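Local coordinates for uncharacterized protein BT_3980 with actin-like ATPase fold (Bacteroides thetaiotaomicron VPI-5482, PDB 3HRG) that is of unknown function but has an actin-like ATPase fold, which suggests, without proving, a link to nucleotide-dependent activity, at residues L46-N51 with K125-F130. Numbering follows the deposited sequence.
Sequences LSLTAN and KSTYTF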
ATOM      1  N   LEU A  46      -6.162   1.915 -21.084  1.00 14.72           N
ATOM      2  CA  LEU A  46      -6.608   0.539 -20.961  1.00 13.96           C
ATOM      3  C   LEU A  46      -6.932   0.240 -19.510  1.00 13.68           C
ATOM      4  O   LEU A  46      -6.416   0.897 -18.585  1.00 13.48           O
ATOM      5  CB  LEU A  46      -5.504  -0.416 -21.426  1.00 13.58           C
ATOM      6  CG  LEU A  46      -5.065  -0.347 -22.899  1.00 13.88           C
ATOM      7  CD1 LEU A  46      -3.925  -1.334 -23.114  1.00 13.60           C
ATOM      8  CD2 LEU A  46      -6.211  -0.608 -23.863  1.00 14.70           C
ATOM      9  N   SER A  47      -7.725  -0.802 -19.306  1.00 13.07           N
ATOM     10  CA  SER A  47      -8.103  -1.260 -17.969  1.00 12.47           C
ATOM     11  C   SER A  47      -6.925  -1.911 -17.268  1.00 12.38           C
ATOM     12  O   SER A  47      -5.910  -2.236 -17.905  1.00 11.71           O
ATOM     13  CB  SER A  47      -9.198  -2.329 -18.046  1.00 12.40           C
ATOM     14  OG  SER A  47      -8.702  -3.552 -18.604  1.00 11.18           O
ATOM     15  N   LEU A  48      -7.110  -2.118 -15.966  0.50 12.33           N
ATOM     16  CA  LEU A  48      -6.142  -2.782 -15.102  0.50 12.41           C
ATOM     17  C   LEU A  48      -5.824  -4.162 -15.629  0.50 12.18           C
ATOM     18  O   LEU A  48      -4.666  -4.512 -15.794  0.50 11.92           O
ATOM     19  CB  LEU A  48      -6.719  -2.937 -13.688  0.50 12.42           C
ATOM     20  CG  LEU A  48      -5.898  -3.712 -12.642  0.50 13.07           C
ATOM     21  CD1 LEU A  48      -4.532  -3.099 -12.485  0.50 13.14           C
ATOM     22  CD2 LEU A  48      -6.627  -3.763 -11.282  0.50 11.23           C
ATOM     23  N   THR A  49      -6.884  -4.915 -15.917  1.00 12.17           N
ATOM     24  CA  THR A  49      -6.803  -6.304 -16.389  1.00 11.86           C
ATOM     25  C   THR A  49      -6.140  -6.406 -17.765  1.00 11.64           C
ATOM     26  O   THR A  49      -5.318  -7.317 -17.989  1.00 10.66           O
ATOM     27  CB  THR A  49      -8.199  -6.937 -16.417  1.00 12.26           C
ATOM     28  OG1 THR A  49      -8.814  -6.731 -15.140  1.00 13.13           O
ATOM     29  CG2 THR A  49      -8.123  -8.430 -16.715  1.00 13.19           C
ATOM     30  N   ALA A  50      -6.477  -5.471 -18.674  1.00 10.37           N
ATOM     31  CA  ALA A  50      -5.877  -5.457 -20.015  1.00 10.04           C
ATOM     32  C   ALA A  50      -4.383  -5.163 -19.919  1.00  9.91           C
ATOM     33  O   ALA A  50      -3.588  -5.770 -20.639  1.00  9.34           O
ATOM     34  CB  ALA A  50      -6.608  -4.462 -20.983  1.00  9.45           C
ATOM     35  N   ASN A  51      -3.999  -4.247 -19.030  1.00 10.19           N
ATOM     36  CA  ASN A  51      -2.574  -3.965 -18.804  1.00 10.34           C
ATOM     37  C   ASN A  51      -1.870  -5.188 -18.242  1.00 10.26           C
ATOM     38  O   ASN A  51      -0.745  -5.486 -18.652  1.00  9.84           O
ATOM     39  CB  ASN A  51      -2.371  -2.757 -17.902  1.00 10.82           C
ATOM     40  CG  ASN A  51      -2.441  -1.431 -18.658  1.00 11.34           C
ATOM     41  OD1 ASN A  51      -1.517  -1.091 -19.379  1.00 14.47           O
ATOM     42  ND2 ASN A  51      -3.486  -0.644 -18.423  1.00 12.11           N
ATOM     43  N   LYS A 125     -12.646  -7.942 -10.103  1.00 15.89           N
ATOM     44  CA  LYS A 125     -12.877  -9.382 -10.277  1.00 16.11           C
ATOM     45  C   LYS A 125     -12.176  -9.987 -11.493  1.00 15.35           C
ATOM     46  O   LYS A 125     -11.700 -11.102 -11.419  1.00 14.56           O
ATOM     47  CB  LYS A 125     -14.370  -9.686 -10.324  1.00 16.72           C
ATOM     48  CG  LYS A 125     -14.721 -11.140 -10.478  1.00 18.68           C
ATOM     49  CD  LYS A 125     -16.227 -11.371 -10.187  1.00 22.42           C
ATOM     50  CE  LYS A 125     -16.614 -12.839 -10.414  1.00 24.23           C
ATOM     51  NZ  LYS A 125     -18.068 -13.115 -10.101  1.00 26.89           N
ATOM     52  N   SER A 126     -12.172  -9.277 -12.616  1.00 14.87           N
ATOM     53  CA  SER A 126     -11.474  -9.737 -13.817  1.00 14.84           C
ATOM     54  C   SER A 126      -9.975  -9.906 -13.514  1.00 13.93           C
ATOM     55  O   SER A 126      -9.339 -10.868 -13.957  1.00 13.29           O
ATOM     56  CB  SER A 126     -11.628  -8.728 -14.950  1.00 14.37           C
ATOM     57  OG  SER A 126     -12.978  -8.586 -15.313  1.00 18.06           O
ATOM     58  N   THR A 127      -9.430  -8.956 -12.763  1.00 13.67           N
ATOM     59  CA  THR A 127      -8.020  -8.991 -12.338  1.00 13.66           C
ATOM     60  C   THR A 127      -7.761 -10.199 -11.427  1.00 13.26           C
ATOM     61  O   THR A 127      -6.789 -10.940 -11.650  1.00 12.03           O
ATOM     62  CB  THR A 127      -7.592  -7.660 -11.685  1.00 13.50           C
ATOM     63  OG1 THR A 127      -7.474  -6.676 -12.711  1.00 14.91           O
ATOM     64  CG2 THR A 127      -6.243  -7.793 -11.009  1.00 13.78           C
ATOM     65  N   TYR A 128      -8.618 -10.390 -10.428  1.00 13.20           N
ATOM     66  CA  TYR A 128      -8.516 -11.548  -9.532  1.00 13.75           C
ATOM     67  C   TYR A 128      -8.587 -12.888 -10.287  1.00 13.52           C
ATOM     68  O   TYR A 128      -7.779 -13.777 -10.058  1.00 14.56           O
ATOM     69  CB  TYR A 128      -9.602 -11.513  -8.426  1.00 14.22           C
ATOM     70  CG  TYR A 128      -9.610 -12.816  -7.667  1.00 16.33           C
ATOM     71  CD1 TYR A 128      -8.642 -13.068  -6.704  1.00 20.70           C
ATOM     72  CD2 TYR A 128     -10.510 -13.823  -7.972  1.00 18.52           C
ATOM     73  CE1 TYR A 128      -8.594 -14.289  -6.024  1.00 21.81           C
ATOM     74  CE2 TYR A 128     -10.456 -15.047  -7.313  1.00 21.40           C
ATOM     75  CZ  TYR A 128      -9.489 -15.254  -6.331  1.00 22.56           C
ATOM     76  OH  TYR A 128      -9.417 -16.451  -5.652  1.00 27.05           O
ATOM     77  N   THR A 129      -9.554 -13.034 -11.181  1.00 13.49           N
ATOM     78  CA  THR A 129      -9.725 -14.258 -11.977  1.00 13.54           C
ATOM     79  C   THR A 129      -8.474 -14.552 -12.773  1.00 13.14           C
ATOM     80  O   THR A 129      -7.995 -15.671 -12.799  1.00 12.74           O
ATOM     81  CB  THR A 129     -10.921 -14.101 -12.924  1.00 13.43           C
ATOM     82  OG1 THR A 129     -12.087 -13.793 -12.132  1.00 14.69           O
ATOM     83  CG2 THR A 129     -11.169 -15.368 -13.770  1.00 14.92           C
ATOM     84  N   PHE A 130      -7.921 -13.521 -13.396  1.00 13.02           N
ATOM     85  CA  PHE A 130      -6.724 -13.710 -14.180  1.00 13.10           C
ATOM     86  C   PHE A 130      -5.555 -14.139 -13.296  1.00 13.07           C
ATOM     87  O   PHE A 130      -4.870 -15.090 -13.627  1.00 12.98           O
ATOM     88  CB  PHE A 130      -6.357 -12.455 -14.965  1.00 12.99           C
ATOM     89  CG  PHE A 130      -5.089 -12.600 -15.739  1.00 12.88           C
ATOM     90  CD1 PHE A 130      -5.072 -13.305 -16.923  1.00 13.07           C
ATOM     91  CD2 PHE A 130      -3.906 -12.076 -15.252  1.00 14.27           C
ATOM     92  CE1 PHE A 130      -3.901 -13.471 -17.634  1.00 14.66           C
ATOM     93  CE2 PHE A 130      -2.721 -12.228 -15.957  1.00 15.07           C
ATOM     94  CZ  PHE A 130      -2.714 -12.923 -17.147  1.00 14.43           C
TER
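Thr-49 and Thr-127 bring the first turns of two helices together through their hydroxyls, with OG1 of Thr-49 lying 2.8 Å from OG1 of Thr-127 in a hydrogen bond that either residue could donate. Their CA atoms are a mere 5.0 Å apart, a close approach for which the short threonine side chains leave room as they run past each other in opposite directions. This pair is the tight part of the interface. In one of its two modelled conformers, Leu-48 flanks the bond: with CG anti to its backbone N (chi1 175°), it crosses Thr-127 at roughly a right angle and lays CD2 3.4 Å from Thr-127 OG1. Helices 48-58 and 125-134 pack together within the half of the actin-like fold built on the mixed sheet of strands 12-17, 22-28, 33-40, 68-73 and 139-142. Each start is secured locally. Ser-47 is the N-cap of the first helix, its OG accepting from Ala-50 N at 2.9 Å, while Asp-124 OD2 takes the N-H of Thr-127. At the partly exposed margin, Ser-126 CB touches Thr-49 OG1 at 3.5 Å, and the serine hydroxyl bonds instead to Asn-104. The contact is loosest at Phe-130, whose side chain comes no nearer than 4.7 Å to residues 46-51 and packs further along helix 48-58, against Leu-52 and edge-to-face with Phe-56.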